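Local coordinates for arginyl-trna synthetase (Thermus thermophilus, PDB 1IQ0), which probably joins L-arginine to its cognate tRNA(Arg) at the expense of ATP, releasing AMP and diphosphate, as a monomeric class I aminoacyl-tRNA synthetase, at residues Gly103-Glu108 with Arg134-Ala139; Ile126-Ala131 with Leu383-Val388; Gln530-Leu535 with Thr579-Leu584; Leu236-Ser241 with Ile306-Trp311. All blocks are in the same frame, centred on the assembly; numbering follows the deposited sequence.

Interaction 1 of 4, residues Gly103-Glu108 with Arg134-Ala139; sequences GVVLVE and RILAYA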
loop_
_atom_site.group_PDB
_atom_site.type_symbol
_atom_site.label_atom_id
_atom_site.label_comp_id
_atom_site.label_asym_id
_atom_site.label_seq_id
_atom_site.Cartn_x
_atom_site.Cartn_y
_atom_site.Cartn_z
ATOM N N GLY A 103 13.944 -1.831 12.923
ATOM C CA GLY A 103 14.151 -0.726 12.004
ATOM C C GLY A 103 12.835 -0.207 11.461
ATOM O O GLY A 103 12.199 -0.850 10.635
ATOM N N VAL A 104 12.430 0.967 11.928
ATOM C CA VAL A 104 11.181 1.568 11.505
ATOM C C VAL A 104 11.103 1.949 10.029
ATOM O O VAL A 104 12.033 2.514 9.462
ATOM C CB VAL A 104 10.867 2.832 12.343
ATOM C CG1 VAL A 104 9.667 3.578 11.749
ATOM C CG2 VAL A 104 10.576 2.441 13.792
ATOM N N VAL A 105 9.977 1.595 9.416
ATOM C CA VAL A 105 9.687 1.952 8.036
ATOM C C VAL A 105 8.483 2.869 8.248
ATOM O O VAL A 105 7.425 2.426 8.674
ATOM C CB VAL A 105 9.274 0.732 7.183
ATOM C CG1 VAL A 105 8.802 1.203 5.821
ATOM C CG2 VAL A 105 10.464 -0.216 7.009
ATOM N N LEU A 106 8.660 4.156 7.992
ATOM C CA LEU A 106 7.591 5.124 8.207
ATOM C C LEU A 106 6.813 5.396 6.932
ATOM O O LEU A 106 7.350 5.929 5.958
ATOM C CB LEU A 106 8.179 6.426 8.743
ATOM C CG LEU A 106 7.201 7.491 9.231
ATOM C CD1 LEU A 106 6.371 6.941 10.395
ATOM C CD2 LEU A 106 7.984 8.715 9.675
ATOM N N VAL A 107 5.540 5.023 6.942
ATOM C CA VAL A 107 4.686 5.233 5.787
ATOM C C VAL A 107 3.773 6.432 5.995
ATOM O O VAL A 107 3.022 6.485 6.967
ATOM C CB VAL A 107 3.801 3.992 5.514
ATOM C CG1 VAL A 107 2.932 4.229 4.283
ATOM C CG2 VAL A 107 4.684 2.763 5.321
ATOM N N GLU A 108 3.850 7.406 5.094
ATOM C CA GLU A 108 2.966 8.562 5.189
ATOM C C GLU A 108 1.957 8.508 4.053
ATOM O O GLU A 108 2.323 8.387 2.884
ATOM C CB GLU A 108 3.729 9.892 5.094
ATOM C CG GLU A 108 2.754 11.090 5.054
ATOM C CD GLU A 108 3.428 12.434 4.795
ATOM O OE1 GLU A 108 2.854 13.239 4.037
ATOM O OE2 GLU A 108 4.513 12.698 5.352
ATOM N N ARG A 134 0.280 -2.538 5.592
ATOM C CA ARG A 134 -0.114 -3.855 6.094
ATOM C C ARG A 134 0.808 -4.953 5.549
ATOM O O ARG A 134 1.253 -5.833 6.286
ATOM C CB ARG A 134 -1.553 -4.180 5.678
ATOM C CG ARG A 134 -2.632 -3.341 6.352
ATOM C CD ARG A 134 -3.980 -3.648 5.740
ATOM N NE ARG A 134 -5.069 -2.915 6.380
ATOM C CZ ARG A 134 -5.694 -3.304 7.486
ATOM N NH1 ARG A 134 -5.345 -4.429 8.090
ATOM N NH2 ARG A 134 -6.679 -2.566 7.980
ATOM N N ILE A 135 1.078 -4.893 4.250
ATOM C CA ILE A 135 1.931 -5.869 3.589
ATOM C C ILE A 135 3.340 -5.871 4.180
ATOM O O ILE A 135 3.886 -6.935 4.479
ATOM C CB ILE A 135 1.974 -5.588 2.065
ATOM C CG1 ILE A 135 0.601 -5.912 1.457
ATOM C CG2 ILE A 135 3.096 -6.382 1.401
ATOM C CD1 ILE A 135 0.462 -5.531 -0.018
ATOM N N LEU A 136 3.922 -4.685 4.364
ATOM C CA LEU A 136 5.265 -4.581 4.944
ATOM C C LEU A 136 5.342 -5.161 6.352
ATOM O O LEU A 136 6.306 -5.832 6.693
ATOM C CB LEU A 136 5.727 -3.122 4.976
ATOM C CG LEU A 136 6.175 -2.592 3.617
ATOM C CD1 LEU A 136 6.188 -1.073 3.633
ATOM C CD2 LEU A 136 7.563 -3.169 3.278
ATOM N N ALA A 137 4.328 -4.879 7.167
ATOM C CA ALA A 137 4.279 -5.386 8.532
ATOM C C ALA A 137 4.253 -6.914 8.506
ATOM O O ALA A 137 4.989 -7.565 9.246
ATOM C CB ALA A 137 3.024 -4.850 9.257
ATOM N N TYR A 138 3.398 -7.473 7.651
ATOM C CA TYR A 138 3.273 -8.922 7.518
ATOM C C TYR A 138 4.610 -9.524 7.088
ATOM O O TYR A 138 5.008 -10.591 7.554
ATOM C CB TYR A 138 2.209 -9.267 6.469
ATOM C CG TYR A 138 1.909 -10.750 6.345
ATOM C CD1 TYR A 138 0.957 -11.362 7.162
ATOM C CD2 TYR A 138 2.582 -11.543 5.414
ATOM C CE1 TYR A 138 0.684 -12.719 7.053
ATOM C CE2 TYR A 138 2.316 -12.903 5.297
ATOM C CZ TYR A 138 1.366 -13.485 6.117
ATOM O OH TYR A 138 1.090 -14.830 5.996
ATOM N N ALA A 139 5.295 -8.824 6.192
ATOM C CA ALA A 139 6.578 -9.270 5.674
ATOM C C ALA A 139 7.720 -9.171 6.688
ATOM O O ALA A 139 8.867 -9.477 6.367
ATOM C CB ALA A 139 6.920 -8.487 4.432
#
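V105 and V107 meet L136 in a small, purely apolar contact, buried where strand 104-108 is covered by the last turns of helix 120-138. Two residues apart on the strand, the valines face the helix on the same side of the sheet, and L136 reaches from the helix to meet both. One methyl does all the touching: L136 CD1 lies 4.1 Å from V105 CG1 and, more loosely, 4.5 Å from V107 CG2. The leucine crosses V105 at about a right angle. In V105 the methyl CG1 stands opposite the backbone N (chi1 172°), leaving CG2 opposite the carbonyl carbon, and CG1 is the branch that meets the leucine. Beta-branched valines suit the extended strand, whereas the longer leucine spans the gap from the helix, with the CA atoms of V105 and L136 8.5 Å apart. L136 also packs on V143 of strand 141-149 and so bridges two adjacent strands. The other face of the strand behaves differently: L106 turns to the opposite side of the sheet, and E108 forms a salt bridge with K312. On the outer side of the helix, Y138 packs against helices 512-522 and 562-583. V105 is backbone-bonded to E142 and L144, which makes strand 141-149 the direct parallel neighbour. Strand 104-108, helix 120-138 and strand 141-149 therefore form a beta-alpha-beta crossover, the unit from which the Rossmann-type class I catalytic domain is built; the predicted HIGH region follows the first strand and runs into the first turn of the helix.

Interaction 2 of 4, residues Ile126-Ala131 with Leu383-Val388; sequences IALGDA and LAYETV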
loop_
_atom_site.group_PDB
_atom_site.type_symbol
_atom_site.label_atom_id
_atom_site.label_comp_id
_atom_site.label_asym_id
_atom_site.label_seq_id
_atom_site.Cartn_x
_atom_site.Cartn_y
_atom_site.Cartn_z
ATOM N N ILE A 126 -5.219 6.556 0.133
ATOM C CA ILE A 126 -5.502 5.820 1.355
ATOM C C ILE A 126 -5.403 4.306 1.155
ATOM O O ILE A 126 -4.748 3.611 1.935
ATOM C CB ILE A 126 -6.914 6.180 1.884
ATOM C CG1 ILE A 126 -7.000 7.691 2.118
ATOM C CG2 ILE A 126 -7.209 5.415 3.174
ATOM C CD1 ILE A 126 -8.314 8.165 2.699
ATOM N N ALA A 127 -6.048 3.804 0.105
ATOM C CA ALA A 127 -6.040 2.373 -0.185
ATOM C C ALA A 127 -4.630 1.835 -0.416
ATOM O O ALA A 127 -4.253 0.813 0.154
ATOM C CB ALA A 127 -6.923 2.077 -1.409
ATOM N N LEU A 128 -3.861 2.530 -1.249
ATOM C CA LEU A 128 -2.491 2.142 -1.579
ATOM C C LEU A 128 -1.572 2.200 -0.358
ATOM O O LEU A 128 -0.793 1.276 -0.105
ATOM C CB LEU A 128 -1.925 3.076 -2.650
ATOM C CG LEU A 128 -1.293 2.488 -3.912
ATOM C CD1 LEU A 128 -0.671 3.632 -4.703
ATOM C CD2 LEU A 128 -0.242 1.430 -3.570
ATOM N N GLY A 129 -1.662 3.302 0.383
ATOM C CA GLY A 129 -0.830 3.480 1.558
ATOM C C GLY A 129 -1.098 2.474 2.659
ATOM O O GLY A 129 -0.166 1.888 3.218
ATOM N N ASP A 130 -2.372 2.275 2.981
ATOM C CA ASP A 130 -2.751 1.331 4.021
ATOM C C ASP A 130 -2.326 -0.088 3.629
ATOM O O ASP A 130 -1.798 -0.837 4.449
ATOM C CB ASP A 130 -4.266 1.370 4.249
ATOM C CG ASP A 130 -4.712 0.382 5.298
ATOM O OD1 ASP A 130 -4.337 0.563 6.480
ATOM O OD2 ASP A 130 -5.419 -0.583 4.950
ATOM N N ALA A 131 -2.553 -0.442 2.370
ATOM C CA ALA A 131 -2.199 -1.769 1.880
ATOM C C ALA A 131 -0.696 -2.036 1.970
ATOM O O ALA A 131 -0.279 -3.076 2.478
ATOM C CB ALA A 131 -2.687 -1.948 0.436
ATOM N N LEU A 383 5.710 6.713 -3.511
ATOM C CA LEU A 383 4.788 5.806 -4.155
ATOM C C LEU A 383 3.801 6.756 -4.826
ATOM O O LEU A 383 2.850 7.233 -4.200
ATOM C CB LEU A 383 4.096 4.911 -3.117
ATOM C CG LEU A 383 3.246 3.748 -3.643
ATOM C CD1 LEU A 383 4.019 2.997 -4.714
ATOM C CD2 LEU A 383 2.870 2.814 -2.495
ATOM N N ALA A 384 4.067 7.068 -6.090
ATOM C CA ALA A 384 3.223 7.983 -6.852
ATOM C C ALA A 384 2.114 7.226 -7.570
ATOM O O ALA A 384 2.334 6.140 -8.101
ATOM C CB ALA A 384 4.072 8.757 -7.860
ATOM N N TYR A 385 0.922 7.810 -7.592
ATOM C CA TYR A 385 -0.206 7.158 -8.237
ATOM C C TYR A 385 -0.941 8.071 -9.208
ATOM O O TYR A 385 -0.925 9.293 -9.066
ATOM C CB TYR A 385 -1.172 6.653 -7.168
ATOM C CG TYR A 385 -1.674 7.752 -6.270
ATOM C CD1 TYR A 385 -2.780 8.524 -6.628
ATOM C CD2 TYR A 385 -1.029 8.037 -5.058
ATOM C CE1 TYR A 385 -3.233 9.551 -5.801
ATOM C CE2 TYR A 385 -1.475 9.059 -4.229
ATOM C CZ TYR A 385 -2.577 9.809 -4.604
ATOM O OH TYR A 385 -3.041 10.798 -3.769
ATOM N N GLU A 386 -1.580 7.461 -10.200
ATOM C CA GLU A 386 -2.339 8.201 -11.199
ATOM C C GLU A 386 -3.747 8.548 -10.725
ATOM O O GLU A 386 -4.197 8.113 -9.664
ATOM C CB GLU A 386 -2.431 7.402 -12.499
ATOM C CG GLU A 386 -1.409 7.789 -13.550
ATOM C CD GLU A 386 -1.448 9.274 -13.887
ATOM O OE1 GLU A 386 -2.486 9.927 -13.639
ATOM O OE2 GLU A 386 -0.436 9.783 -14.415
ATOM N N THR A 387 -4.434 9.329 -11.549
ATOM C CA THR A 387 -5.789 9.798 -11.283
ATOM C C THR A 387 -6.817 8.672 -11.260
ATOM O O THR A 387 -6.627 7.622 -11.876
ATOM C CB THR A 387 -6.233 10.803 -12.369
ATOM O OG1 THR A 387 -5.199 11.771 -12.578
ATOM C CG2 THR A 387 -7.508 11.518 -11.954
ATOM N N VAL A 388 -7.911 8.918 -10.549
ATOM C CA VAL A 388 -9.004 7.973 -10.453
ATOM C C VAL A 388 -10.266 8.652 -10.973
ATOM O O VAL A 388 -10.651 9.720 -10.491
ATOM C CB VAL A 388 -9.263 7.525 -8.998
ATOM C CG1 VAL A 388 -10.518 6.651 -8.947
ATOM C CG2 VAL A 388 -8.069 6.752 -8.471
#
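L128 has the largest share of this contact, reaching from helix 120-138 to L383 and Y385 on strand 380-390. L128 and L383 meet tip to tip, with CD2 of L128 3.6 Å from CD2 of L383, while the other branch of L128, CD1, lies 3.9 Å from CB of Y385 and still 4.1 Å from CG of L383. The fork of the leucine thus straddles two strand residues that point to the same side, A384 between them facing away. L128 sits with chi1 at -128°, well off a staggered value, and this turn spreads its two methyls over both partners. The side chains of L128 and Y385 run past one another in opposite directions, so the root of the tyrosine rather than its hydroxyl is met. Y385 holds its ring between the backbone N and the carbonyl carbon (chi1 58°), and its OH is hydrogen-bonded to OD1 of N125, three residues before L128 in helix 120-138. Leucine suits both main places because its forked end fills apolar space, and tyrosine adds a polar tip for the asparagine. An alanine in place of L128 would probably leave L383 and the CB of Y385 without their apolar cover and open a gap between helix and strand. Nearby, D130 turns elsewhere, toward R134, R233 and R443. L128 also touches P525 at the start of helix 525-544, A127 packs on helix 430-448, and L383 and Y385 are backbone-bonded to strand 348-354, so the helix lies over the sheet with the C-terminal helices packed against it.

Interaction 3 of 4, residues Gln530-Leu535 with Thr579-Leu584; sequences QYLLDL and TGLDLL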
loop_
_atom_site.group_PDB
_atom_site.type_symbol
_atom_site.label_atom_id
_atom_site.label_comp_id
_atom_site.label_asym_id
_atom_site.label_seq_id
_atom_site.Cartn_x
_atom_site.Cartn_y
_atom_site.Cartn_z
ATOM N N GLN A 530 -3.169 -9.042 -7.738
ATOM C CA GLN A 530 -3.206 -9.896 -8.915
ATOM C C GLN A 530 -3.067 -11.369 -8.516
ATOM O O GLN A 530 -3.734 -12.231 -9.080
ATOM C CB GLN A 530 -2.099 -9.498 -9.892
ATOM C CG GLN A 530 -2.103 -10.276 -11.203
ATOM C CD GLN A 530 -3.444 -10.208 -11.919
ATOM O OE1 GLN A 530 -3.967 -9.121 -12.188
ATOM N NE2 GLN A 530 -4.009 -11.374 -12.227
ATOM N N TYR A 531 -2.207 -11.662 -7.546
ATOM C CA TYR A 531 -2.053 -13.042 -7.101
ATOM C C TYR A 531 -3.381 -13.581 -6.565
ATOM O O TYR A 531 -3.732 -14.740 -6.798
ATOM C CB TYR A 531 -1.012 -13.165 -5.982
ATOM C CG TYR A 531 -1.044 -14.534 -5.333
ATOM C CD1 TYR A 531 -0.541 -15.657 -5.999
ATOM C CD2 TYR A 531 -1.643 -14.727 -4.085
ATOM C CE1 TYR A 531 -0.637 -16.941 -5.438
ATOM C CE2 TYR A 531 -1.747 -16.009 -3.516
ATOM C CZ TYR A 531 -1.241 -17.109 -4.203
ATOM O OH TYR A 531 -1.339 -18.376 -3.663
ATOM N N LEU A 532 -4.108 -12.743 -5.833
ATOM C CA LEU A 532 -5.379 -13.162 -5.258
ATOM C C LEU A 532 -6.420 -13.457 -6.332
ATOM O O LEU A 532 -7.235 -14.359 -6.173
ATOM C CB LEU A 532 -5.897 -12.105 -4.281
ATOM C CG LEU A 532 -5.047 -11.925 -3.014
ATOM C CD1 LEU A 532 -5.702 -10.885 -2.109
ATOM C CD2 LEU A 532 -4.909 -13.255 -2.276
ATOM N N LEU A 533 -6.393 -12.695 -7.422
ATOM C CA LEU A 533 -7.318 -12.927 -8.523
ATOM C C LEU A 533 -6.989 -14.291 -9.123
ATOM O O LEU A 533 -7.884 -15.102 -9.368
ATOM C CB LEU A 533 -7.171 -11.847 -9.601
ATOM C CG LEU A 533 -7.867 -10.511 -9.319
ATOM C CD1 LEU A 533 -7.589 -9.523 -10.447
ATOM C CD2 LEU A 533 -9.366 -10.748 -9.192
ATOM N N ASP A 534 -5.699 -14.538 -9.351
ATOM C CA ASP A 534 -5.258 -15.806 -9.915
ATOM C C ASP A 534 -5.601 -16.995 -9.013
ATOM O O ASP A 534 -6.026 -18.042 -9.496
ATOM C CB ASP A 534 -3.748 -15.786 -10.170
ATOM C CG ASP A 534 -3.338 -14.752 -11.212
ATOM O OD1 ASP A 534 -4.173 -14.397 -12.069
ATOM O OD2 ASP A 534 -2.174 -14.309 -11.191
ATOM N N LEU A 535 -5.415 -16.836 -7.706
ATOM C CA LEU A 535 -5.703 -17.923 -6.784
ATOM C C LEU A 535 -7.205 -18.192 -6.732
ATOM O O LEU A 535 -7.635 -19.346 -6.696
ATOM C CB LEU A 535 -5.182 -17.603 -5.384
ATOM C CG LEU A 535 -5.347 -18.758 -4.383
ATOM C CD1 LEU A 535 -4.578 -20.005 -4.880
ATOM C CD2 LEU A 535 -4.836 -18.325 -3.022
ATOM N N THR A 579 -6.156 -14.151 4.633
ATOM C CA THR A 579 -4.947 -13.420 4.992
ATOM C C THR A 579 -4.593 -12.402 3.907
ATOM O O THR A 579 -4.340 -11.236 4.203
ATOM C CB THR A 579 -3.772 -14.395 5.210
ATOM O OG1 THR A 579 -4.053 -15.205 6.359
ATOM C CG2 THR A 579 -2.455 -13.637 5.437
ATOM N N GLY A 580 -4.587 -12.846 2.651
ATOM C CA GLY A 580 -4.281 -11.947 1.549
ATOM C C GLY A 580 -5.237 -10.763 1.503
ATOM O O GLY A 580 -4.816 -9.614 1.399
ATOM N N LEU A 581 -6.531 -11.041 1.588
ATOM C CA LEU A 581 -7.550 -9.995 1.562
ATOM C C LEU A 581 -7.310 -8.964 2.665
ATOM O O LEU A 581 -7.408 -7.757 2.444
ATOM C CB LEU A 581 -8.932 -10.628 1.729
ATOM C CG LEU A 581 -9.916 -10.623 0.548
ATOM C CD1 LEU A 581 -9.228 -10.328 -0.771
ATOM C CD2 LEU A 581 -10.625 -11.961 0.518
ATOM N N ASP A 582 -6.985 -9.457 3.853
ATOM C CA ASP A 582 -6.730 -8.608 5.001
ATOM C C ASP A 582 -5.570 -7.636 4.771
ATOM O O ASP A 582 -5.605 -6.499 5.237
ATOM C CB ASP A 582 -6.435 -9.469 6.229
ATOM C CG ASP A 582 -6.186 -8.634 7.471
ATOM O OD1 ASP A 582 -7.156 -8.029 7.975
ATOM O OD2 ASP A 582 -5.022 -8.579 7.935
ATOM N N LEU A 583 -4.545 -8.084 4.053
ATOM C CA LEU A 583 -3.389 -7.234 3.791
ATOM C C LEU A 583 -3.732 -6.082 2.843
ATOM O O LEU A 583 -2.967 -5.135 2.708
ATOM C CB LEU A 583 -2.238 -8.068 3.223
ATOM C CG LEU A 583 -1.704 -9.171 4.142
ATOM C CD1 LEU A 583 -0.536 -9.894 3.460
ATOM C CD2 LEU A 583 -1.260 -8.559 5.472
ATOM N N LEU A 584 -4.884 -6.173 2.190
ATOM C CA LEU A 584 -5.344 -5.130 1.279
ATOM C C LEU A 584 -6.509 -4.406 1.959
ATOM O O LEU A 584 -7.263 -3.671 1.325
ATOM C CB LEU A 584 -5.812 -5.742 -0.047
ATOM C CG LEU A 584 -4.827 -6.651 -0.807
ATOM C CD1 LEU A 584 -5.483 -7.073 -2.117
ATOM C CD2 LEU A 584 -3.500 -5.933 -1.088
#
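Next to the meeting of L532 with G580, the hydroxyl OG1 of T579 is gripped twice, by K95 NZ and by the carbonyl O of R575 one turn earlier in its own helix; threonine suits that border because it can give a proton to the helix carbonyl while the lysine approaches it. The contact itself is apolar. L532 of helix 525-544 pushes its CD1 toward the backbone of helix 562-583, lying 3.6 Å from C of G580 and 3.8 Å from N of L581. Its CD2 comes 4.1 Å from CA of G580. Glycine suits this place, for a CB there would point straight at L532 and collide with its CD2, so bare backbone lets the two helices draw close: the CA atoms of L532 and G580 are 7.0 Å apart. The same CD1 of L532 also meets CD1 of L581 and CD1 of L584, each at 3.8 Å. With CB of L532 already pointing to the partner helix, CG opposite the carbonyl carbon (chi1 -67°) carries the fork on to G580. L581 does not aim straight at L532, and only the far end of its side chain closes in on it. L584 meets the same methyl from a direction about at right angles to that of L581. L532 further touches L577, and L581 packs on V473 of helix 470-487. With only leucine methyls and helix backbone in play, nothing polar joins the two segments, and what holds these helices of the DALR anticodon-binding domain together here is the burial of hydrocarbon around one leucine, made close by a glycine.

Interaction 4 of 4, residues Leu236-Ser241 with Ile306-Trp311; sequences LLVWES and IAFQFW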
loop_
_atom_site.group_PDB
_atom_site.type_symbol
_atom_site.label_atom_id
_atom_site.label_comp_id
_atom_site.label_asym_id
_atom_site.label_seq_id
_atom_site.Cartn_x
_atom_site.Cartn_y
_atom_site.Cartn_z
ATOM N N LEU A 236 0.420 7.768 13.925
ATOM C CA LEU A 236 0.760 9.137 14.282
ATOM C C LEU A 236 0.103 10.216 13.437
ATOM O O LEU A 236 -0.189 10.031 12.258
ATOM C CB LEU A 236 2.270 9.334 14.176
ATOM C CG LEU A 236 3.206 8.376 14.910
ATOM C CD1 LEU A 236 4.572 8.388 14.231
ATOM C CD2 LEU A 236 3.309 8.778 16.378
ATOM N N LEU A 237 -0.098 11.359 14.068
ATOM C CA LEU A 237 -0.641 12.536 13.416
ATOM C C LEU A 237 0.428 13.585 13.677
ATOM O O LEU A 237 0.921 13.688 14.789
ATOM C CB LEU A 237 -1.941 12.976 14.087
ATOM C CG LEU A 237 -3.285 12.821 13.372
ATOM C CD1 LEU A 237 -3.449 11.446 12.778
ATOM C CD2 LEU A 237 -4.390 13.126 14.375
ATOM N N VAL A 238 0.819 14.326 12.650
ATOM C CA VAL A 238 1.782 15.395 12.828
ATOM C C VAL A 238 1.171 16.654 12.233
ATOM O O VAL A 238 0.831 16.692 11.049
ATOM C CB VAL A 238 3.134 15.101 12.138
ATOM C CG1 VAL A 238 3.992 16.349 12.158
ATOM C CG2 VAL A 238 3.866 13.985 12.882
ATOM N N TRP A 239 1.030 17.677 13.070
ATOM C CA TRP A 239 0.448 18.951 12.665
ATOM C C TRP A 239 1.503 19.982 12.257
ATOM O O TRP A 239 2.531 20.143 12.919
ATOM C CB TRP A 239 -0.418 19.517 13.812
ATOM C CG TRP A 239 -1.580 18.622 14.208
ATOM C CD1 TRP A 239 -1.504 17.339 14.674
ATOM C CD2 TRP A 239 -2.981 18.932 14.130
ATOM N NE1 TRP A 239 -2.761 16.832 14.886
ATOM C CE2 TRP A 239 -3.687 17.785 14.559
ATOM C CE3 TRP A 239 -3.706 20.065 13.735
ATOM C CZ2 TRP A 239 -5.091 17.735 14.605
ATOM C CZ3 TRP A 239 -5.104 20.019 13.782
ATOM C CH2 TRP A 239 -5.779 18.859 14.213
ATOM N N GLU A 240 1.236 20.688 11.162
ATOM C CA GLU A 240 2.141 21.718 10.681
ATOM C C GLU A 240 2.467 22.735 11.786
ATOM O O GLU A 240 3.625 23.129 11.949
ATOM C CB GLU A 240 1.520 22.429 9.471
ATOM C CG GLU A 240 2.363 23.572 8.901
ATOM C CD GLU A 240 3.738 23.118 8.433
ATOM O OE1 GLU A 240 3.861 21.992 7.909
ATOM O OE2 GLU A 240 4.698 23.892 8.572
ATOM N N SER A 241 1.458 23.168 12.544
ATOM C CA SER A 241 1.710 24.134 13.620
ATOM C C SER A 241 2.680 23.589 14.670
ATOM O O SER A 241 3.433 24.354 15.275
ATOM C CB SER A 241 0.399 24.584 14.287
ATOM O OG SER A 241 -0.342 23.498 14.800
ATOM N N ILE A 306 12.452 18.990 3.386
ATOM C CA ILE A 306 13.720 18.475 3.891
ATOM C C ILE A 306 13.713 18.399 5.422
ATOM O O ILE A 306 14.095 17.380 5.997
ATOM C CB ILE A 306 14.905 19.353 3.420
ATOM C CG1 ILE A 306 15.087 19.192 1.910
ATOM C CG2 ILE A 306 16.196 18.943 4.142
ATOM C CD1 ILE A 306 16.031 20.220 1.295
ATOM N N ALA A 307 13.269 19.472 6.071
ATOM C CA ALA A 307 13.205 19.530 7.532
ATOM C C ALA A 307 12.413 18.350 8.100
ATOM O O ALA A 307 12.880 17.645 8.994
ATOM C CB ALA A 307 12.555 20.849 7.980
ATOM N N PHE A 308 11.212 18.152 7.566
ATOM C CA PHE A 308 10.321 17.080 7.992
ATOM C C PHE A 308 10.957 15.706 7.743
ATOM O O PHE A 308 10.882 14.820 8.590
ATOM C CB PHE A 308 8.984 17.213 7.245
ATOM C CG PHE A 308 7.877 16.348 7.796
ATOM C CD1 PHE A 308 7.789 16.080 9.157
ATOM C CD2 PHE A 308 6.879 15.858 6.951
ATOM C CE1 PHE A 308 6.719 15.337 9.670
ATOM C CE2 PHE A 308 5.809 15.120 7.455
ATOM C CZ PHE A 308 5.729 14.860 8.815
ATOM N N GLN A 309 11.577 15.531 6.581
ATOM C CA GLN A 309 12.245 14.270 6.259
ATOM C C GLN A 309 13.342 14.000 7.293
ATOM O O GLN A 309 13.530 12.867 7.722
ATOM C CB GLN A 309 12.884 14.342 4.870
ATOM C CG GLN A 309 13.579 13.062 4.415
ATOM C CD GLN A 309 12.600 11.922 4.164
ATOM O OE1 GLN A 309 11.507 12.137 3.640
ATOM N NE2 GLN A 309 12.998 10.704 4.522
ATOM N N PHE A 310 14.069 15.046 7.677
ATOM C CA PHE A 310 15.137 14.912 8.661
ATOM C C PHE A 310 14.609 14.402 10.002
ATOM O O PHE A 310 15.244 13.568 10.650
ATOM C CB PHE A 310 15.855 16.256 8.857
ATOM C CG PHE A 310 16.910 16.551 7.814
ATOM C CD1 PHE A 310 17.747 17.658 7.952
ATOM C CD2 PHE A 310 17.076 15.725 6.704
ATOM C CE1 PHE A 310 18.733 17.941 7.007
ATOM C CE2 PHE A 310 18.063 16.002 5.750
ATOM C CZ PHE A 310 18.894 17.114 5.903
ATOM N N TRP A 311 13.445 14.900 10.411
ATOM C CA TRP A 311 12.843 14.479 11.670
ATOM C C TRP A 311 12.409 13.022 11.576
ATOM O O TRP A 311 12.624 12.246 12.498
ATOM C CB TRP A 311 11.629 15.347 12.005
ATOM C CG TRP A 311 10.834 14.813 13.171
ATOM C CD1 TRP A 311 11.113 14.965 14.504
ATOM C CD2 TRP A 311 9.667 13.980 13.100
ATOM N NE1 TRP A 311 10.188 14.274 15.265
ATOM C CE2 TRP A 311 9.294 13.662 14.427
ATOM C CE3 TRP A 311 8.904 13.469 12.041
ATOM C CZ2 TRP A 311 8.191 12.856 14.723
ATOM C CZ3 TRP A 311 7.805 12.665 12.334
ATOM C CH2 TRP A 311 7.460 12.367 13.662
#
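V238 offers one methyl to each of two aromatic rings, F308 and W311, three residues apart on helix 301-312. V238 has CG1 opposite its backbone N (chi1 170°), which splits the methyls between partners: CG1 lies 3.8 Å from CE1 of F308, and CG2 lies 4.0 Å from CH2 of W311. Both aromatics swing their CG opposite the backbone N, so their rings extend from the helix toward the strand. W311 turns its indole across the CA-CB-CG plane (chi2 81°), while the F308 ring is twisted to only 34°. F308 slides past V238 in the opposite direction, and V238 CG1 approaches the F308 ring obliquely, near CE1 and CZ. Valine suits a strand and is short enough to fit beside two large rings. A glycine at V238 would probably take from F308 and W311 the methyls that meet them and open a gap between helix and strand. V238 and W311 both also touch L146 of strand 141-149. Strand 236-239 lies parallel to that strand, followed directly by helix 240-245 with W239 at its N-cap. This is the layered packing of a helix on a parallel sheet, typical of the Rossmann-type class I catalytic domain.

Overall arrangement
Interactions 1, 2 and 4 all reach the same mixed sheet of the catalytic domain. Interactions 1 and 2 share helix 120-138 and have centres about 15 Å apart; their segments alternate along the chain. Interaction 4 is nested within the loop closed by interaction 2, its centre about 21 Å away, and its helix 301-312 meets the end of strand 104-108, where E108 touches F308. Interaction 3 comes last, in the DALR domain, its centre about 33 Å from that of interaction 4. Yet it touches interaction 1 through R134 and Y138, and interaction 2 through A131. Helix 120-138 thus links the catalytic sheet to the anticodon-binding helices.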